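Local coordinates for protein phosphoribosylformylglycinamidine synthase 2 (Thermus thermophilus, PDB 3VIU) that is a PurM-like (AIR synthase related) protein, a phosphoribosylformylglycinamidine synthase subunit, that binds adenosine-5'-diphosphate and magnesium, at residues L4-I10 with L31-K35; K203-I209 with E298-S304; D252-Q258 with M308-K313. One frame throughout, in Å; residues are numbered along the deposited sequence.

Interaction 1 of 3, residues L4-I10 with L31-K35; sequences LAKEIGI and LLLFK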
# COMPACT_ATOMS: atom_id res chain seq x y z
N LEU A 4 -34.05 -14.15 13.12
CA LEU A 4 -33.09 -14.37 12.04
C LEU A 4 -32.06 -13.25 12.02
O LEU A 4 -30.90 -13.47 11.66
CB LEU A 4 -33.82 -14.43 10.69
CG LEU A 4 -35.05 -15.34 10.63
CD1 LEU A 4 -35.66 -15.28 9.24
CD2 LEU A 4 -34.67 -16.77 10.99
N ALA A 5 -32.49 -12.06 12.43
CA ALA A 5 -31.62 -10.88 12.46
C ALA A 5 -30.31 -11.15 13.20
O ALA A 5 -29.23 -11.05 12.63
CB ALA A 5 -32.36 -9.73 13.12
N LYS A 6 -30.42 -11.47 14.48
CA LYS A 6 -29.26 -11.75 15.30
C LYS A 6 -28.69 -13.14 15.02
O LYS A 6 -27.63 -13.50 15.54
CB LYS A 6 -29.62 -11.61 16.79
CG LYS A 6 -29.99 -10.18 17.19
CD LYS A 6 -30.47 -10.11 18.63
CE LYS A 6 -31.75 -10.92 18.82
NZ LYS A 6 -32.27 -10.82 20.21
N GLU A 7 -29.40 -13.91 14.20
CA GLU A 7 -28.95 -15.25 13.84
C GLU A 7 -27.94 -15.20 12.70
O GLU A 7 -27.16 -16.14 12.51
CB GLU A 7 -30.14 -16.12 13.42
CG GLU A 7 -29.74 -17.51 12.94
CD GLU A 7 -30.93 -18.40 12.63
OE1 GLU A 7 -31.76 -18.01 11.78
OE2 GLU A 7 -31.04 -19.49 13.23
N ILE A 8 -27.96 -14.11 11.95
CA ILE A 8 -27.03 -13.93 10.83
C ILE A 8 -25.81 -13.11 11.22
O ILE A 8 -24.78 -13.16 10.56
CB ILE A 8 -27.73 -13.24 9.62
CG1 ILE A 8 -28.23 -11.85 10.03
CG2 ILE A 8 -28.89 -14.10 9.14
CD1 ILE A 8 -28.85 -11.08 8.89
N GLY A 9 -25.93 -12.35 12.31
CA GLY A 9 -24.81 -11.55 12.78
C GLY A 9 -25.09 -10.08 13.00
O GLY A 9 -24.17 -9.32 13.31
N ILE A 10 -26.34 -9.67 12.86
CA ILE A 10 -26.70 -8.27 13.05
C ILE A 10 -27.12 -7.94 14.48
O ILE A 10 -28.15 -8.41 14.97
CB ILE A 10 -27.82 -7.84 12.09
CG1 ILE A 10 -27.28 -7.81 10.65
CG2 ILE A 10 -28.37 -6.47 12.49
CD1 ILE A 10 -28.27 -7.34 9.61
N LEU A 31 -32.50 -7.99 4.96
CA LEU A 31 -31.72 -8.22 6.16
C LEU A 31 -30.30 -8.62 5.75
O LEU A 31 -29.32 -8.08 6.26
CB LEU A 31 -32.34 -9.33 7.01
CG LEU A 31 -32.47 -9.06 8.52
CD1 LEU A 31 -32.83 -10.36 9.21
CD2 LEU A 31 -31.17 -8.52 9.09
N LEU A 32 -30.21 -9.56 4.81
CA LEU A 32 -28.92 -10.03 4.33
C LEU A 32 -28.11 -8.89 3.72
O LEU A 32 -26.88 -8.87 3.83
CB LEU A 32 -29.13 -11.17 3.32
CG LEU A 32 -29.00 -12.61 3.84
CD1 LEU A 32 -29.47 -12.70 5.28
CD2 LEU A 32 -29.81 -13.55 2.96
N LEU A 33 -28.78 -7.93 3.09
CA LEU A 33 -28.09 -6.79 2.50
C LEU A 33 -27.41 -5.95 3.59
O LEU A 33 -26.25 -5.55 3.46
CB LEU A 33 -29.07 -5.92 1.70
CG LEU A 33 -29.77 -6.54 0.47
CD1 LEU A 33 -30.66 -5.49 -0.19
CD2 LEU A 33 -28.75 -7.06 -0.52
N PHE A 34 -28.14 -5.68 4.67
CA PHE A 34 -27.59 -4.89 5.76
C PHE A 34 -26.44 -5.60 6.46
O PHE A 34 -25.42 -4.98 6.76
CB PHE A 34 -28.67 -4.54 6.78
CG PHE A 34 -29.50 -3.35 6.40
CD1 PHE A 34 -30.74 -3.52 5.79
CD2 PHE A 34 -29.03 -2.07 6.62
CE1 PHE A 34 -31.50 -2.41 5.41
CE2 PHE A 34 -29.78 -0.96 6.25
CZ PHE A 34 -31.02 -1.13 5.64
N LYS A 35 -26.60 -6.89 6.72
CA LYS A 35 -25.55 -7.65 7.38
C LYS A 35 -24.21 -7.39 6.70
O LYS A 35 -23.20 -7.19 7.36
CB LYS A 35 -25.86 -9.15 7.35
CG LYS A 35 -24.80 -10.00 8.05
CD LYS A 35 -25.01 -11.50 7.84
CE LYS A 35 -24.81 -11.91 6.38
NZ LYS A 35 -24.86 -13.39 6.17
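Leu31 reaches from helix 28-37 to the end of helix 2-8 and splits its two methyls between different partners. CD1 lies against the backbone of Ala5, 3.5 Å from Ala5 CA, while CD2 faces the tip of Ile8. The Ile8 chain slants across that of Leu31, with Ile8 CD1 3.5 Å from Leu31 CD2. This reach depends on chi1 of 61°, which seats Ile8 CG1 between its own backbone N and carbonyl carbon; Ile8 CG2 then turns to Leu32 CD1, 4.1 Å away. Lys35 brings only its aliphatic part: with CG anti to the backbone N (chi1 -179°) and chi2 extended, Lys35 CD rests 3.7 Å from Ile8 CB, and Lys35 CB sits 3.8 Å from Ile10 CG1. Ile10 CD1 also touches CB of Phe34, whose ring leads away to meet Trp38 edge-to-face. Gly9, with positive phi, ends the helix and turns the chain so that Ile10 points back at helix 28-37. Tyr15 of helix 12-22 packs on Ala5 and Ile10. The short segments run at 35° with axes 10.4 Å apart, a spacing filled by branched aliphatic chains, as befits the small all-helical core of the N-terminal linker domain.

Interaction 2 of 3, residues K203-I209 with E298-S304; sequences KTGRDGI and ELLLSES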
# COMPACT_ATOMS: atom_id res chain seq x y z
N LYS A 203 -19.75 -13.67 -15.56
CA LYS A 203 -21.14 -13.81 -15.16
C LYS A 203 -21.19 -14.06 -13.65
O LYS A 203 -20.26 -14.63 -13.09
CB LYS A 203 -21.81 -14.95 -15.95
CG LYS A 203 -20.97 -16.19 -16.13
CD LYS A 203 -19.85 -15.99 -17.15
CE LYS A 203 -18.91 -17.20 -17.20
NZ LYS A 203 -19.61 -18.49 -17.52
N THR A 204 -22.26 -13.62 -13.01
CA THR A 204 -22.40 -13.77 -11.56
C THR A 204 -22.70 -15.20 -11.12
O THR A 204 -23.68 -15.80 -11.55
CB THR A 204 -23.52 -12.86 -11.02
OG1 THR A 204 -23.17 -11.49 -11.27
CG2 THR A 204 -23.71 -13.06 -9.53
N GLY A 205 -21.84 -15.71 -10.24
CA GLY A 205 -22.01 -17.05 -9.71
C GLY A 205 -22.12 -17.04 -8.19
O GLY A 205 -22.23 -15.98 -7.57
N ARG A 206 -22.12 -18.22 -7.58
CA ARG A 206 -22.20 -18.31 -6.13
C ARG A 206 -20.80 -18.27 -5.55
O ARG A 206 -20.29 -19.27 -5.05
CB ARG A 206 -22.94 -19.59 -5.72
CG ARG A 206 -24.45 -19.43 -5.72
CD ARG A 206 -25.20 -20.73 -5.48
NE ARG A 206 -25.25 -21.54 -6.68
CZ ARG A 206 -26.37 -21.96 -7.27
NH1 ARG A 206 -26.30 -22.70 -8.37
NH2 ARG A 206 -27.56 -21.64 -6.77
N ASP A 207 -20.18 -17.10 -5.64
CA ASP A 207 -18.82 -16.87 -5.16
C ASP A 207 -18.77 -15.98 -3.92
O ASP A 207 -19.44 -14.95 -3.86
CB ASP A 207 -17.98 -16.23 -6.27
CG ASP A 207 -17.93 -17.06 -7.53
OD1 ASP A 207 -17.46 -16.54 -8.56
OD2 ASP A 207 -18.35 -18.24 -7.52
N GLY A 208 -17.97 -16.40 -2.94
CA GLY A 208 -17.81 -15.66 -1.70
C GLY A 208 -19.03 -14.94 -1.16
O GLY A 208 -18.98 -13.73 -0.91
N ILE A 209 -20.12 -15.67 -0.97
CA ILE A 209 -21.35 -15.08 -0.45
C ILE A 209 -21.38 -15.19 1.08
O ILE A 209 -21.44 -16.30 1.63
CB ILE A 209 -22.61 -15.77 -1.03
CG1 ILE A 209 -22.61 -15.66 -2.55
CG2 ILE A 209 -23.86 -15.14 -0.44
CD1 ILE A 209 -23.75 -16.40 -3.23
N GLU A 298 -28.38 -14.44 -3.41
CA GLU A 298 -27.16 -14.98 -4.01
C GLU A 298 -26.64 -14.09 -5.13
O GLU A 298 -25.44 -13.84 -5.24
CB GLU A 298 -27.42 -16.38 -4.57
CG GLU A 298 -27.48 -17.46 -3.51
CD GLU A 298 -27.89 -18.81 -4.07
OE1 GLU A 298 -27.73 -19.81 -3.35
OE2 GLU A 298 -28.39 -18.86 -5.22
N LEU A 299 -27.55 -13.61 -5.97
CA LEU A 299 -27.16 -12.75 -7.06
C LEU A 299 -26.69 -11.41 -6.51
O LEU A 299 -25.65 -10.89 -6.90
CB LEU A 299 -28.33 -12.54 -8.03
CG LEU A 299 -28.78 -13.80 -8.79
CD1 LEU A 299 -30.11 -13.56 -9.48
CD2 LEU A 299 -27.71 -14.21 -9.79
N LEU A 300 -27.46 -10.89 -5.56
CA LEU A 300 -27.16 -9.60 -4.94
C LEU A 300 -25.85 -9.54 -4.15
O LEU A 300 -25.16 -8.52 -4.17
CB LEU A 300 -28.30 -9.18 -4.02
CG LEU A 300 -29.60 -8.69 -4.66
CD1 LEU A 300 -30.70 -8.67 -3.63
CD2 LEU A 300 -29.39 -7.31 -5.25
N LEU A 301 -25.50 -10.62 -3.47
CA LEU A 301 -24.30 -10.62 -2.66
C LEU A 301 -23.09 -11.36 -3.21
O LEU A 301 -22.05 -11.42 -2.56
CB LEU A 301 -24.64 -11.12 -1.26
CG LEU A 301 -25.78 -10.29 -0.64
CD1 LEU A 301 -26.01 -10.69 0.81
CD2 LEU A 301 -25.42 -8.82 -0.74
N SER A 302 -23.22 -11.94 -4.39
CA SER A 302 -22.10 -12.64 -4.99
C SER A 302 -20.95 -11.66 -5.15
O SER A 302 -21.17 -10.48 -5.44
CB SER A 302 -22.46 -13.18 -6.36
OG SER A 302 -21.28 -13.58 -7.05
N GLU A 303 -19.73 -12.14 -4.96
CA GLU A 303 -18.56 -11.30 -5.12
C GLU A 303 -17.69 -11.91 -6.20
O GLU A 303 -16.47 -11.96 -6.07
CB GLU A 303 -17.80 -11.19 -3.80
CG GLU A 303 -18.64 -10.54 -2.70
CD GLU A 303 -17.93 -10.46 -1.37
OE1 GLU A 303 -18.52 -9.88 -0.42
OE2 GLU A 303 -16.79 -10.97 -1.26
N SER A 304 -18.33 -12.39 -7.26
CA SER A 304 -17.60 -13.00 -8.37
C SER A 304 -16.62 -11.97 -8.94
O SER A 304 -16.95 -10.80 -9.03
CB SER A 304 -18.57 -13.47 -9.45
OG SER A 304 -19.41 -14.49 -8.95
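Ser302 and Ser304 grip the backbone of the 203-209 loop at its most closely packed point. Ser302 OG, swung anti to its own backbone N (chi1 167°), donates to Gly205 O at 2.6 Å, approaching at a tilt from the carbonyl plane. Ser302 OG also accepts from Ser304 N, an ST turn that ties the two serines together. Ser304 OG in turn receives the N-H of Gly205 at 3.0 Å in a nearly straight bond (164°), with Asp207 OD1 2.9 Å from that hydroxyl. Thr204 fills the space beside them with its methyl: Thr204 CG2 lies 3.4 Å from Ser302 CB, while Thr204 OG1 turns to Arg307 and Tyr199. Between the two serines, Glu303 N donates to Asp207 O at 3.0 Å.

Here the loop following strand 196-201 meets the chain leaving helix 296-301, within the C-terminal domain of the first AIR synthase related half. Leu300 and Leu301 of that helix also pack against helix 28-37. The side chain of Glu303 lies about 9 Å from the bound adenosine-5'-diphosphate, and its OE1 is held by Ala263 N.

The outer side is looser. Arg206 NH2 makes a long salt bridge to Glu298 OE2 (3.3 Å), bent at its hydrogen, and the guanidinium and carboxylate planes stand 84° apart. Each partner has other attachments: Glu291 and the carbonyl of Glu292 hold the arginine, and Thr295 N binds Glu298 OE2. Asp207 likewise has a salt bridge to Arg290 through OD2. Exposed Ile209 lays CD1 against Glu298, 3.7 Å from Glu298 O; the Ile209 and Leu301 side chains cross at about a right angle, CG2 nearest Leu301 CB. Gly208 O lies beside the Glu303 carboxylate on the exposed side.

Interaction 3 of 3, residues D252-Q258 with M308-K313; sequences DLVEGVQ and MVLVPK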
# COMPACT_ATOMS: atom_id res chain seq x y z
N ASP A 252 -14.63 9.00 -23.67
CA ASP A 252 -15.60 9.83 -22.97
C ASP A 252 -17.03 9.35 -23.25
O ASP A 252 -17.91 10.14 -23.60
CB ASP A 252 -15.45 11.28 -23.42
CG ASP A 252 -16.34 12.23 -22.64
OD1 ASP A 252 -16.08 12.42 -21.43
OD2 ASP A 252 -17.30 12.77 -23.24
N LEU A 253 -17.25 8.05 -23.07
CA LEU A 253 -18.56 7.46 -23.31
C LEU A 253 -19.33 7.22 -22.01
O LEU A 253 -20.53 6.90 -22.04
CB LEU A 253 -18.40 6.14 -24.06
CG LEU A 253 -17.64 6.25 -25.37
CD1 LEU A 253 -17.43 4.87 -25.96
CD2 LEU A 253 -18.43 7.14 -26.33
N VAL A 254 -18.66 7.38 -20.88
CA VAL A 254 -19.29 7.13 -19.60
C VAL A 254 -19.23 8.30 -18.62
O VAL A 254 -18.32 9.13 -18.68
CB VAL A 254 -18.66 5.90 -18.93
CG1 VAL A 254 -18.84 4.68 -19.82
CG2 VAL A 254 -17.18 6.15 -18.68
N GLU A 255 -20.21 8.36 -17.73
CA GLU A 255 -20.26 9.41 -16.72
C GLU A 255 -19.98 8.82 -15.35
O GLU A 255 -19.80 9.54 -14.37
CB GLU A 255 -21.64 10.09 -16.73
CG GLU A 255 -22.81 9.12 -16.68
CD GLU A 255 -24.15 9.84 -16.65
OE1 GLU A 255 -24.40 10.68 -17.54
OE2 GLU A 255 -24.95 9.56 -15.74
N GLY A 256 -19.92 7.49 -15.29
CA GLY A 256 -19.65 6.81 -14.04
C GLY A 256 -19.26 5.36 -14.26
O GLY A 256 -19.84 4.68 -15.11
N VAL A 257 -18.29 4.89 -13.49
CA VAL A 257 -17.82 3.52 -13.59
C VAL A 257 -17.57 2.99 -12.18
O VAL A 257 -16.95 3.66 -11.36
CB VAL A 257 -16.50 3.42 -14.36
CG1 VAL A 257 -16.10 1.97 -14.51
CG2 VAL A 257 -16.63 4.08 -15.72
N GLN A 258 -18.07 1.79 -11.92
CA GLN A 258 -17.92 1.17 -10.61
C GLN A 258 -17.48 -0.27 -10.75
O GLN A 258 -17.97 -1.00 -11.61
CB GLN A 258 -19.25 1.20 -9.85
CG GLN A 258 -19.34 2.27 -8.81
CD GLN A 258 -18.20 2.20 -7.82
OE1 GLN A 258 -18.03 1.21 -7.12
NE2 GLN A 258 -17.40 3.25 -7.77
N MSE A 308 -17.87 -5.53 -13.78
CA MSE A 308 -17.80 -4.08 -13.85
C MSE A 308 -19.15 -3.42 -14.15
O MSE A 308 -19.92 -3.91 -14.97
CB MSE A 308 -16.78 -3.69 -14.94
CG MSE A 308 -16.17 -2.32 -14.79
SE MSE A 308 -14.78 -2.29 -13.42
CE MSE A 308 -13.21 -2.52 -14.54
N VAL A 309 -19.41 -2.30 -13.49
CA VAL A 309 -20.63 -1.53 -13.70
C VAL A 309 -20.27 -0.27 -14.49
O VAL A 309 -19.31 0.42 -14.14
CB VAL A 309 -21.25 -1.12 -12.34
CG1 VAL A 309 -22.33 -0.07 -12.56
CG2 VAL A 309 -21.85 -2.33 -11.65
N LEU A 310 -21.02 0.03 -15.55
CA LEU A 310 -20.74 1.23 -16.34
C LEU A 310 -22.01 2.01 -16.68
O LEU A 310 -23.05 1.42 -16.98
CB LEU A 310 -19.99 0.88 -17.63
CG LEU A 310 -18.68 0.10 -17.47
CD1 LEU A 310 -18.99 -1.38 -17.40
CD2 LEU A 310 -17.76 0.38 -18.63
N VAL A 311 -21.91 3.33 -16.62
CA VAL A 311 -23.04 4.22 -16.90
C VAL A 311 -22.71 5.04 -18.13
O VAL A 311 -21.94 6.00 -18.06
CB VAL A 311 -23.30 5.19 -15.73
CG1 VAL A 311 -24.52 6.06 -16.01
CG2 VAL A 311 -23.47 4.42 -14.43
N PRO A 312 -23.29 4.68 -19.28
CA PRO A 312 -23.02 5.44 -20.51
C PRO A 312 -23.67 6.81 -20.48
O PRO A 312 -24.76 6.98 -19.91
CB PRO A 312 -23.60 4.55 -21.60
CG PRO A 312 -24.78 3.91 -20.92
CD PRO A 312 -24.23 3.56 -19.54
N LYS A 313 -23.01 7.78 -21.09
CA LYS A 313 -23.54 9.14 -21.17
C LYS A 313 -24.77 9.11 -22.07
O LYS A 313 -24.96 8.16 -22.84
CB LYS A 313 -22.51 10.09 -21.76
CG LYS A 313 -21.30 10.36 -20.89
CD LYS A 313 -20.42 11.41 -21.55
CE LYS A 313 -19.51 12.08 -20.54
NZ LYS A 313 -18.87 13.26 -21.18
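Gln258 and Val309 exchange two backbone bonds, Gln258 N to Val309 O at 2.9 Å and Val309 N to Gln258 O at 2.7 Å. On one face of the sheet Gln258 CB and Val309 CB come to 3.9 Å. Val257 and Leu310, the adjoining non-hydrogen-bonded pair, point to the other face; Val257 CG1, anti to its backbone N (chi1 -176°), reaches the side chains of both Leu310 and Met308 (a selenomethionine).

Beyond Gly256 the chain turns a corner at Glu255, yet pairing continues. Glu255 N donates to Val311 O almost in line with the carbonyl, and Lys313 N to Leu253 O at 2.8 Å. Glu255 CG leans on Val311 CG1 at 3.6 Å, with the carboxylate fixed by Ser192 N. At the far end the extended Lys313 chain runs past Val254 to Asp252, and the Lys313 and Asp252 side chains cross at about a right angle. Lys313 NZ lies 2.6 Å from Asp252 OD2, on the syn side but 24° out of the carboxylate plane, with a second, weak bond to OD1. Asp252 itself sits in the Schellman motif closing helix 235-250, so this salt bridge links the helix end to the strand exit.

Further out, Leu269 and Leu272 of helix 264-275 cover Val309 and Val311, whereas helix 317-326 packs on Leu253, Leu310 and Pro312. The side chain of Gln258 comes within about 6 Å of the bound adenosine-5'-diphosphate. An edge strand paired antiparallel with 307-312, its inner neighbour, and helices against both faces place this contact in the mixed seven-stranded sheet of the PurM-like C-terminal domain.

How the interactions relate
Interaction 1 belongs to the linker domain and is wholly apolar across its segments, whereas interactions 2 and 3 share one C-terminal AIR synthase related domain. Interactions 1 and 2 touch through Leu32 and Leu33 against Leu300 and Leu301, so helix 28-37 faces helix 2-8 on one contact and helix 296-301 on another. Interactions 2 and 3 interleave along the chain, and helix 296-301 leads into strand 307-312; interaction 3 has no touch with interaction 1, their nearest atoms being about 14 Å apart. Interactions 1 and 3 are both buried, the latter dominated by antiparallel backbone pairing, with a salt bridge at one end. Partly buried interaction 2 relies on serine hydroxyls, with charges at its margin.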